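Local atomic coordinates of TetR family transcriptional regulator (Chloroflexus aurantiacus, PDB entry 3NRG), a protein that probably binds cis-regulatory DNA as a transcriptional regulator of the TetR family, through a predicted N-terminal helix-turn-helix motif. Residues L94-F103 / F168-I176; A112-V120 / M127-F135. All blocks are in the same frame, centred on the assembly; numbering follows the deposited sequence.

Contact 1: residues L94-F103 / F168-I176; sequences LLDVGIQFQF and FTELGNHLI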
loop_
_atom_site.group_PDB
_atom_site.type_symbol
_atom_site.label_atom_id
_atom_site.label_comp_id
_atom_site.label_asym_id
_atom_site.label_seq_id
_atom_site.Cartn_x
_atom_site.Cartn_y
_atom_site.Cartn_z
ATOM N N LEU A 94 -10.831 4.620 7.296
ATOM C CA LEU A 94 -9.862 3.611 6.856
ATOM C C LEU A 94 -9.499 3.774 5.367
ATOM O O LEU A 94 -8.345 3.548 4.982
ATOM C CB LEU A 94 -10.405 2.199 7.131
ATOM C CG LEU A 94 -9.414 1.036 6.964
ATOM C CD1 LEU A 94 -8.297 1.090 8.039
ATOM C CD2 LEU A 94 -10.144 -0.302 7.005
ATOM N N LEU A 95 -10.478 4.173 4.538
ATOM C CA LEU A 95 -10.259 4.425 3.110
ATOM C C LEU A 95 -9.365 5.657 2.932
ATOM O O LEU A 95 -8.434 5.629 2.129
ATOM C CB LEU A 95 -11.617 4.621 2.397
ATOM C CG LEU A 95 -11.609 4.697 0.865
ATOM C CD1 LEU A 95 -10.856 3.525 0.249
ATOM C CD2 LEU A 95 -13.025 4.743 0.328
ATOM N N ASP A 96 -9.611 6.707 3.745
ATOM C CA ASP A 96 -8.833 7.945 3.746
ATOM C C ASP A 96 -7.372 7.682 4.160
ATOM O O ASP A 96 -6.454 8.182 3.510
ATOM C CB ASP A 96 -9.476 8.966 4.693
ATOM C CG ASP A 96 -9.564 10.364 4.126
ATOM O OD1 ASP A 96 -8.492 10.975 3.874
ATOM O OD2 ASP A 96 -10.697 10.884 4.004
ATOM N N VAL A 97 -7.165 6.878 5.229
ATOM C CA VAL A 97 -5.829 6.510 5.719
ATOM C C VAL A 97 -5.026 5.763 4.631
ATOM O O VAL A 97 -3.884 6.134 4.342
ATOM C CB VAL A 97 -5.912 5.697 7.044
ATOM C CG1 VAL A 97 -4.577 5.031 7.370
ATOM C CG2 VAL A 97 -6.369 6.581 8.199
ATOM N N GLY A 98 -5.645 4.744 4.029
ATOM C CA GLY A 98 -5.032 3.950 2.969
ATOM C C GLY A 98 -4.572 4.789 1.795
ATOM O O GLY A 98 -3.472 4.588 1.276
ATOM N N ILE A 99 -5.400 5.767 1.401
ATOM C CA ILE A 99 -5.104 6.694 0.309
ATOM C C ILE A 99 -3.978 7.687 0.712
ATOM O O ILE A 99 -3.085 7.963 -0.097
ATOM C CB ILE A 99 -6.422 7.399 -0.152
ATOM C CG1 ILE A 99 -7.358 6.381 -0.886
ATOM C CG2 ILE A 99 -6.134 8.614 -1.034
ATOM C CD1 ILE A 99 -8.866 6.777 -0.946
ATOM N N GLN A 100 -3.994 8.171 1.978
ATOM C CA GLN A 100 -2.969 9.101 2.469
ATOM C C GLN A 100 -1.595 8.432 2.559
ATOM O O GLN A 100 -0.589 9.059 2.222
ATOM C CB GLN A 100 -3.367 9.717 3.822
ATOM C CG GLN A 100 -4.492 10.759 3.739
ATOM C CD GLN A 100 -4.123 11.958 2.895
ATOM O OE1 GLN A 100 -4.519 12.070 1.729
ATOM N NE2 GLN A 100 -3.371 12.891 3.476
ATOM N N PHE A 101 -1.555 7.143 2.969
ATOM C CA PHE A 101 -0.304 6.382 3.043
ATOM C C PHE A 101 0.302 6.187 1.644
ATOM O O PHE A 101 1.525 6.237 1.487
ATOM C CB PHE A 101 -0.519 5.014 3.738
ATOM C CG PHE A 101 0.731 4.164 3.755
ATOM C CD1 PHE A 101 1.792 4.477 4.600
ATOM C CD2 PHE A 101 0.892 3.118 2.854
ATOM C CE1 PHE A 101 2.991 3.759 4.538
ATOM C CE2 PHE A 101 2.084 2.389 2.809
ATOM C CZ PHE A 101 3.122 2.709 3.656
ATOM N N GLN A 102 -0.558 5.950 0.637
ATOM C CA GLN A 102 -0.151 5.781 -0.751
ATOM C C GLN A 102 0.468 7.085 -1.308
ATOM O O GLN A 102 1.505 7.040 -1.958
ATOM C CB GLN A 102 -1.356 5.347 -1.606
ATOM C CG GLN A 102 -0.976 4.939 -3.031
ATOM C CD GLN A 102 -2.165 4.811 -3.949
ATOM O OE1 GLN A 102 -3.255 4.367 -3.554
ATOM N NE2 GLN A 102 -1.957 5.142 -5.219
ATOM N N PHE A 103 -0.168 8.239 -1.026
ATOM C CA PHE A 103 0.291 9.548 -1.507
ATOM C C PHE A 103 1.617 10.003 -0.850
ATOM O O PHE A 103 2.395 10.721 -1.494
ATOM C CB PHE A 103 -0.807 10.610 -1.311
ATOM C CG PHE A 103 -2.068 10.443 -2.150
ATOM C CD1 PHE A 103 -2.163 9.432 -3.108
ATOM C CD2 PHE A 103 -3.134 11.328 -2.018
ATOM C CE1 PHE A 103 -3.317 9.290 -3.885
ATOM C CE2 PHE A 103 -4.279 11.194 -2.811
ATOM C CZ PHE A 103 -4.362 10.179 -3.740
ATOM N N PHE A 168 -11.162 -0.514 -2.089
ATOM C CA PHE A 168 -10.058 -0.001 -1.260
ATOM C C PHE A 168 -8.681 -0.150 -1.945
ATOM O O PHE A 168 -7.812 0.706 -1.780
ATOM C CB PHE A 168 -10.052 -0.695 0.119
ATOM C CG PHE A 168 -10.966 -0.072 1.148
ATOM C CD1 PHE A 168 -12.346 -0.087 0.978
ATOM C CD2 PHE A 168 -10.453 0.471 2.320
ATOM C CE1 PHE A 168 -13.192 0.483 1.934
ATOM C CE2 PHE A 168 -11.301 1.021 3.287
ATOM C CZ PHE A 168 -12.663 1.038 3.081
ATOM N N THR A 169 -8.493 -1.232 -2.696
ATOM C CA THR A 169 -7.243 -1.513 -3.392
ATOM C C THR A 169 -7.021 -0.571 -4.586
ATOM O O THR A 169 -5.880 -0.180 -4.849
ATOM C CB THR A 169 -7.219 -2.997 -3.818
ATOM O OG1 THR A 169 -7.252 -3.808 -2.646
ATOM C CG2 THR A 169 -6.007 -3.355 -4.653
ATOM N N GLU A 170 -8.104 -0.215 -5.308
ATOM C CA GLU A 170 -7.989 0.528 -6.558
ATOM C C GLU A 170 -8.339 2.019 -6.509
ATOM O O GLU A 170 -8.006 2.734 -7.460
ATOM C CB GLU A 170 -8.788 -0.172 -7.670
ATOM C CG GLU A 170 -8.363 -1.608 -7.934
ATOM C CD GLU A 170 -7.017 -1.799 -8.610
ATOM O OE1 GLU A 170 -6.465 -0.814 -9.153
ATOM O OE2 GLU A 170 -6.533 -2.952 -8.631
ATOM N N LEU A 171 -9.038 2.494 -5.447
ATOM C CA LEU A 171 -9.468 3.899 -5.406
ATOM C C LEU A 171 -8.340 4.928 -5.552
ATOM O O LEU A 171 -8.460 5.834 -6.367
ATOM C CB LEU A 171 -10.370 4.212 -4.199
ATOM C CG LEU A 171 -11.062 5.605 -4.231
ATOM C CD1 LEU A 171 -11.854 5.812 -5.545
ATOM C CD2 LEU A 171 -11.956 5.805 -3.028
ATOM N N GLY A 172 -7.256 4.752 -4.795
ATOM C CA GLY A 172 -6.103 5.651 -4.827
ATOM C C GLY A 172 -5.549 5.871 -6.216
ATOM O O GLY A 172 -5.359 7.016 -6.637
ATOM N N ASN A 173 -5.341 4.774 -6.964
ATOM C CA ASN A 173 -4.844 4.828 -8.340
ATOM C C ASN A 173 -5.811 5.573 -9.248
ATOM O O ASN A 173 -5.377 6.334 -10.117
ATOM C CB ASN A 173 -4.583 3.415 -8.879
ATOM C CG ASN A 173 -3.513 2.656 -8.126
ATOM O OD1 ASN A 173 -2.485 3.215 -7.705
ATOM N ND2 ASN A 173 -3.707 1.351 -7.983
ATOM N N HIS A 174 -7.126 5.378 -9.033
ATOM C CA HIS A 174 -8.152 6.048 -9.828
ATOM C C HIS A 174 -8.196 7.552 -9.556
ATOM O O HIS A 174 -8.346 8.337 -10.495
ATOM C CB HIS A 174 -9.527 5.411 -9.601
ATOM C CG HIS A 174 -10.580 5.962 -10.508
ATOM N ND1 HIS A 174 -10.525 5.767 -11.881
ATOM C CD2 HIS A 174 -11.662 6.716 -10.217
ATOM C CE1 HIS A 174 -11.578 6.392 -12.374
ATOM N NE2 HIS A 174 -12.300 6.967 -11.410
ATOM N N LEU A 175 -8.057 7.952 -8.274
ATOM C CA LEU A 175 -8.033 9.365 -7.873
ATOM C C LEU A 175 -6.903 10.101 -8.583
ATOM O O LEU A 175 -7.135 11.162 -9.164
ATOM C CB LEU A 175 -7.873 9.499 -6.341
ATOM C CG LEU A 175 -9.005 8.930 -5.490
ATOM C CD1 LEU A 175 -8.654 8.980 -4.042
ATOM C CD2 LEU A 175 -10.309 9.657 -5.747
ATOM N N ILE A 176 -5.685 9.500 -8.585
ATOM C CA ILE A 176 -4.500 10.044 -9.263
ATOM C C ILE A 176 -4.769 10.172 -10.763
ATOM O O ILE A 176 -4.570 11.241 -11.336
ATOM C CB ILE A 176 -3.245 9.159 -8.975
ATOM C CG1 ILE A 176 -2.844 9.233 -7.487
ATOM C CG2 ILE A 176 -2.074 9.553 -9.875
ATOM C CD1 ILE A 176 -1.887 8.116 -7.029
HETATM O O HOH W 1 -4.973 2.302 -5.238
#
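F168 receives L95 on its ring: methyl CD1 of L95 stands 3.7 Å from the ring centroid, 12° off the normal, a CH-pi contact centred on the face. CG of L95 lies anti to its own backbone N (chi1 -171°), which brings both methyls to the facing helix, CD1 onto the ring and CD2 to CD2 of L171, 3.7 Å away. L94 borders the same ring near CE2. Replacing F168 by an alanine would probably leave L95 CD1 without its aromatic platform and open a gap beside L94. Further along, CD2 of L171 also meets CD1 of I99. The two helices, 87-104 and 157-179, belong to the all-helical C-terminal domain of the TetR fold; their segment axes approach to 9.4 Å and cross at -55°. G172 and I99 are a nearest pair between the helices, their CA atoms 5.3 Å apart. OE1 of Q102 occupies the place a side chain would need, 3.4 Å from G172 CA. A water donates to this OE1 and to T169 O and accepts from N173 N, so it serves backbone groups where the helix is kinked and the N of N173 has no bond to the preceding turn. NE2 of Q102 lies 3.2 Å from OD1 of N173. L175 offers CD1 to both CD1 and CG2 of I99, on the side where helix 196-214 also packs. I176 slides alongside F103 in the opposite direction, its CG1 3.6 Å from F103 CE1, while its CD1 also touches Q102 NE2.

Contact 2: residues A112-V120 / M127-F135; sequences AYKALYDDV and MQVIRHGSF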
loop_
_atom_site.group_PDB
_atom_site.type_symbol
_atom_site.label_atom_id
_atom_site.label_comp_id
_atom_site.label_asym_id
_atom_site.label_seq_id
_atom_site.Cartn_x
_atom_site.Cartn_y
_atom_site.Cartn_z
ATOM N N ALA A 112 4.129 -2.868 -3.034
ATOM C CA ALA A 112 3.142 -3.701 -2.339
ATOM C C ALA A 112 1.935 -4.011 -3.246
ATOM O O ALA A 112 1.372 -5.107 -3.169
ATOM C CB ALA A 112 2.679 -3.008 -1.065
ATOM N N TYR A 113 1.555 -3.044 -4.116
ATOM C CA TYR A 113 0.446 -3.199 -5.058
ATOM C C TYR A 113 0.777 -4.234 -6.135
ATOM O O TYR A 113 -0.083 -5.055 -6.474
ATOM C CB TYR A 113 0.089 -1.844 -5.697
ATOM C CG TYR A 113 -1.017 -1.917 -6.734
ATOM C CD1 TYR A 113 -2.354 -1.981 -6.353
ATOM C CD2 TYR A 113 -0.731 -1.833 -8.095
ATOM C CE1 TYR A 113 -3.376 -2.036 -7.303
ATOM C CE2 TYR A 113 -1.744 -1.879 -9.054
ATOM C CZ TYR A 113 -3.066 -1.977 -8.653
ATOM O OH TYR A 113 -4.064 -2.016 -9.594
ATOM N N LYS A 114 2.029 -4.194 -6.683
ATOM C CA LYS A 114 2.455 -5.137 -7.719
ATOM C C LYS A 114 2.517 -6.575 -7.185
ATOM O O LYS A 114 2.269 -7.513 -7.933
ATOM C CB LYS A 114 3.810 -4.722 -8.320
ATOM C CG LYS A 114 3.715 -3.608 -9.359
ATOM C CD LYS A 114 5.048 -3.414 -10.083
ATOM C CE LYS A 114 4.923 -2.498 -11.272
ATOM N NZ LYS A 114 6.176 -2.441 -12.055
ATOM N N ALA A 115 2.811 -6.743 -5.868
ATOM C CA ALA A 115 2.893 -8.062 -5.219
ATOM C C ALA A 115 1.553 -8.824 -5.276
ATOM O O ALA A 115 1.542 -10.053 -5.181
ATOM C CB ALA A 115 3.344 -7.905 -3.772
ATOM N N LEU A 116 0.428 -8.088 -5.437
ATOM C CA LEU A 116 -0.912 -8.676 -5.547
ATOM C C LEU A 116 -1.106 -9.434 -6.871
ATOM O O LEU A 116 -1.944 -10.336 -6.938
ATOM C CB LEU A 116 -1.988 -7.583 -5.443
ATOM C CG LEU A 116 -2.143 -6.887 -4.099
ATOM C CD1 LEU A 116 -2.922 -5.609 -4.253
ATOM C CD2 LEU A 116 -2.801 -7.797 -3.076
ATOM N N TYR A 117 -0.376 -9.031 -7.934
ATOM C CA TYR A 117 -0.567 -9.590 -9.273
ATOM C C TYR A 117 0.674 -10.298 -9.826
ATOM O O TYR A 117 0.548 -11.357 -10.445
ATOM C CB TYR A 117 -1.041 -8.487 -10.253
ATOM C CG TYR A 117 -2.177 -7.638 -9.715
ATOM C CD1 TYR A 117 -3.490 -8.105 -9.723
ATOM C CD2 TYR A 117 -1.939 -6.372 -9.187
ATOM C CE1 TYR A 117 -4.532 -7.344 -9.197
ATOM C CE2 TYR A 117 -2.974 -5.599 -8.664
ATOM C CZ TYR A 117 -4.272 -6.087 -8.676
ATOM O OH TYR A 117 -5.294 -5.327 -8.171
ATOM N N ASP A 118 1.859 -9.699 -9.642
ATOM C CA ASP A 118 3.107 -10.222 -10.197
ATOM C C ASP A 118 3.643 -11.462 -9.468
ATOM O O ASP A 118 3.415 -11.624 -8.266
ATOM C CB ASP A 118 4.179 -9.113 -10.256
ATOM C CG ASP A 118 3.832 -7.947 -11.186
ATOM O OD1 ASP A 118 2.759 -8.003 -11.844
ATOM O OD2 ASP A 118 4.630 -6.982 -11.255
ATOM N N ASP A 119 4.373 -12.335 -10.207
ATOM C CA ASP A 119 4.994 -13.538 -9.639
ATOM C C ASP A 119 6.246 -13.127 -8.870
ATOM O O ASP A 119 7.338 -13.046 -9.444
ATOM C CB ASP A 119 5.330 -14.569 -10.750
ATOM C CG ASP A 119 5.785 -15.942 -10.241
ATOM O OD1 ASP A 119 6.613 -15.986 -9.296
ATOM O OD2 ASP A 119 5.390 -16.961 -10.850
ATOM N N VAL A 120 6.076 -12.820 -7.581
ATOM C CA VAL A 120 7.172 -12.369 -6.727
ATOM C C VAL A 120 7.563 -13.442 -5.694
ATOM O O VAL A 120 6.704 -14.205 -5.247
ATOM C CB VAL A 120 6.880 -10.989 -6.074
ATOM C CG1 VAL A 120 6.855 -9.879 -7.126
ATOM C CG2 VAL A 120 5.578 -11.013 -5.273
HETATM N N MSE A 127 3.115 -13.724 1.838
HETATM C CA MSE A 127 2.224 -13.737 0.677
HETATM C C MSE A 127 0.751 -13.726 1.119
HETATM O O MSE A 127 -0.051 -12.984 0.550
HETATM C CB MSE A 127 2.517 -14.959 -0.216
HETATM C CG MSE A 127 1.784 -14.921 -1.555
HETATM SE SE MSE A 127 2.390 -13.466 -2.707
HETATM C CE MSE A 127 4.004 -14.298 -3.367
ATOM N N GLN A 128 0.417 -14.516 2.164
ATOM C CA GLN A 128 -0.938 -14.615 2.721
ATOM C C GLN A 128 -1.454 -13.251 3.205
ATOM O O GLN A 128 -2.574 -12.873 2.876
ATOM C CB GLN A 128 -0.968 -15.644 3.873
ATOM C CG GLN A 128 -2.358 -15.871 4.494
ATOM C CD GLN A 128 -3.302 -16.608 3.573
ATOM O OE1 GLN A 128 -2.893 -17.402 2.709
ATOM N NE2 GLN A 128 -4.595 -16.395 3.770
ATOM N N VAL A 129 -0.628 -12.519 3.982
ATOM C CA VAL A 129 -0.966 -11.198 4.532
ATOM C C VAL A 129 -1.154 -10.155 3.408
ATOM O O VAL A 129 -2.109 -9.377 3.450
ATOM C CB VAL A 129 0.092 -10.745 5.587
ATOM C CG1 VAL A 129 -0.124 -9.292 6.014
ATOM C CG2 VAL A 129 0.087 -11.672 6.800
ATOM N N ILE A 130 -0.260 -10.171 2.392
ATOM C CA ILE A 130 -0.319 -9.234 1.262
ATOM C C ILE A 130 -1.590 -9.432 0.413
ATOM O O ILE A 130 -2.302 -8.466 0.143
ATOM C CB ILE A 130 0.990 -9.315 0.398
ATOM C CG1 ILE A 130 2.252 -8.834 1.197
ATOM C CG2 ILE A 130 0.846 -8.584 -0.961
ATOM C CD1 ILE A 130 2.374 -7.244 1.492
ATOM N N ARG A 131 -1.884 -10.681 0.027
ATOM C CA ARG A 131 -2.985 -10.989 -0.892
ATOM C C ARG A 131 -4.345 -11.328 -0.239
ATOM O O ARG A 131 -5.368 -11.261 -0.925
ATOM C CB ARG A 131 -2.569 -12.093 -1.888
ATOM C CG ARG A 131 -1.464 -11.660 -2.840
ATOM C CD ARG A 131 -1.166 -12.711 -3.884
ATOM N NE ARG A 131 -0.149 -12.249 -4.830
ATOM C CZ ARG A 131 0.321 -12.981 -5.833
ATOM N NH1 ARG A 131 -0.125 -14.215 -6.030
ATOM N NH2 ARG A 131 1.246 -12.487 -6.644
ATOM N N HIS A 132 -4.362 -11.718 1.060
ATOM C CA HIS A 132 -5.619 -12.125 1.723
ATOM C C HIS A 132 -5.894 -11.432 3.079
ATOM O O HIS A 132 -6.948 -11.661 3.680
ATOM C CB HIS A 132 -5.684 -13.659 1.873
ATOM C CG HIS A 132 -5.637 -14.387 0.567
ATOM N ND1 HIS A 132 -4.464 -14.955 0.099
ATOM C CD2 HIS A 132 -6.607 -14.567 -0.355
ATOM C CE1 HIS A 132 -4.767 -15.487 -1.071
ATOM N NE2 HIS A 132 -6.044 -15.270 -1.390
ATOM N N GLY A 133 -4.955 -10.595 3.533
ATOM C CA GLY A 133 -5.049 -9.904 4.818
ATOM C C GLY A 133 -6.209 -8.937 4.924
ATOM O O GLY A 133 -7.025 -9.053 5.844
ATOM N N SER A 134 -6.287 -7.960 3.988
ATOM C CA SER A 134 -7.352 -6.945 3.985
ATOM C C SER A 134 -8.757 -7.545 3.760
ATOM O O SER A 134 -9.694 -7.171 4.465
ATOM C CB SER A 134 -7.055 -5.839 2.974
ATOM O OG SER A 134 -6.706 -6.363 1.703
ATOM N N PHE A 135 -8.881 -8.519 2.830
ATOM C CA PHE A 135 -10.150 -9.215 2.559
ATOM C C PHE A 135 -10.697 -9.875 3.838
ATOM O O PHE A 135 -11.892 -9.754 4.132
ATOM C CB PHE A 135 -9.968 -10.275 1.444
ATOM C CG PHE A 135 -11.196 -11.126 1.179
ATOM C CD1 PHE A 135 -11.420 -12.298 1.898
ATOM C CD2 PHE A 135 -12.119 -10.762 0.208
ATOM C CE1 PHE A 135 -12.566 -13.067 1.674
ATOM C CE2 PHE A 135 -13.256 -11.541 -0.026
ATOM C CZ PHE A 135 -13.475 -12.684 0.715
#
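R131 reaches from helix 124-147 to A115, in the loop joining helices 106-114 and 124-147 of the TetR-like C-terminal domain, two helices consecutive in the chain; its guanidinium takes up the carbonyl of A115. Both NE and NH2 donate to one atom, A115 O, at 2.8 Å from NE and 2.9 Å from NH2. The NE bond lies in the carbonyl plane on a lone pair, whereas NH2 comes in tilted 34° from that plane. The arm is straight from CG to NE (chi2 -175°, chi3 177°), carrying the guanidinium to the A115 carbonyl. L116 O lies over the rim of one guanidinium face and SE of M127, a selenomethionine, over the rim of the opposite one. The apolar packing is closest beside this grip: CG2 of I130 sits 3.8 Å from CB of the buried A115, and I130 also touches I69 of helix 57-78. At L116, methyl CD2 rests 3.3 Å from I130 O. Toward solvent the contact thins. Y117 is exposed and gives up little surface to helix 124-147; its hydroxyl instead bonds E170. V120, further along the chain, is buried again, and there CE of M127, brought round by bends at chi2 and chi3, ends 4.1 Å from V120 CG2.

How the contacts relate
The centres of contact 1 and contact 2 are 16 Å apart, and all four segments belong to the TetR-like C-terminal domain. Along the chain, 112-120 and 127-135 are nested inside the loop closed by 94-103 and 168-176. Helix 87-104 is followed directly by helix 106-114, and helix 124-147 by helix 157-179, so each contact takes one helix from each consecutive pair. T169 and E170 of helix 157-179 link the contacts: E170 OE1 lies 2.7 Å from Y113 OH in a probable hydrogen bond, and T169 CG2 lies 3.8 Å from L116 CD1. Both contacts thus hold together the C-terminal helical domain, apart from the predicted DNA-binding motif near the N-terminus.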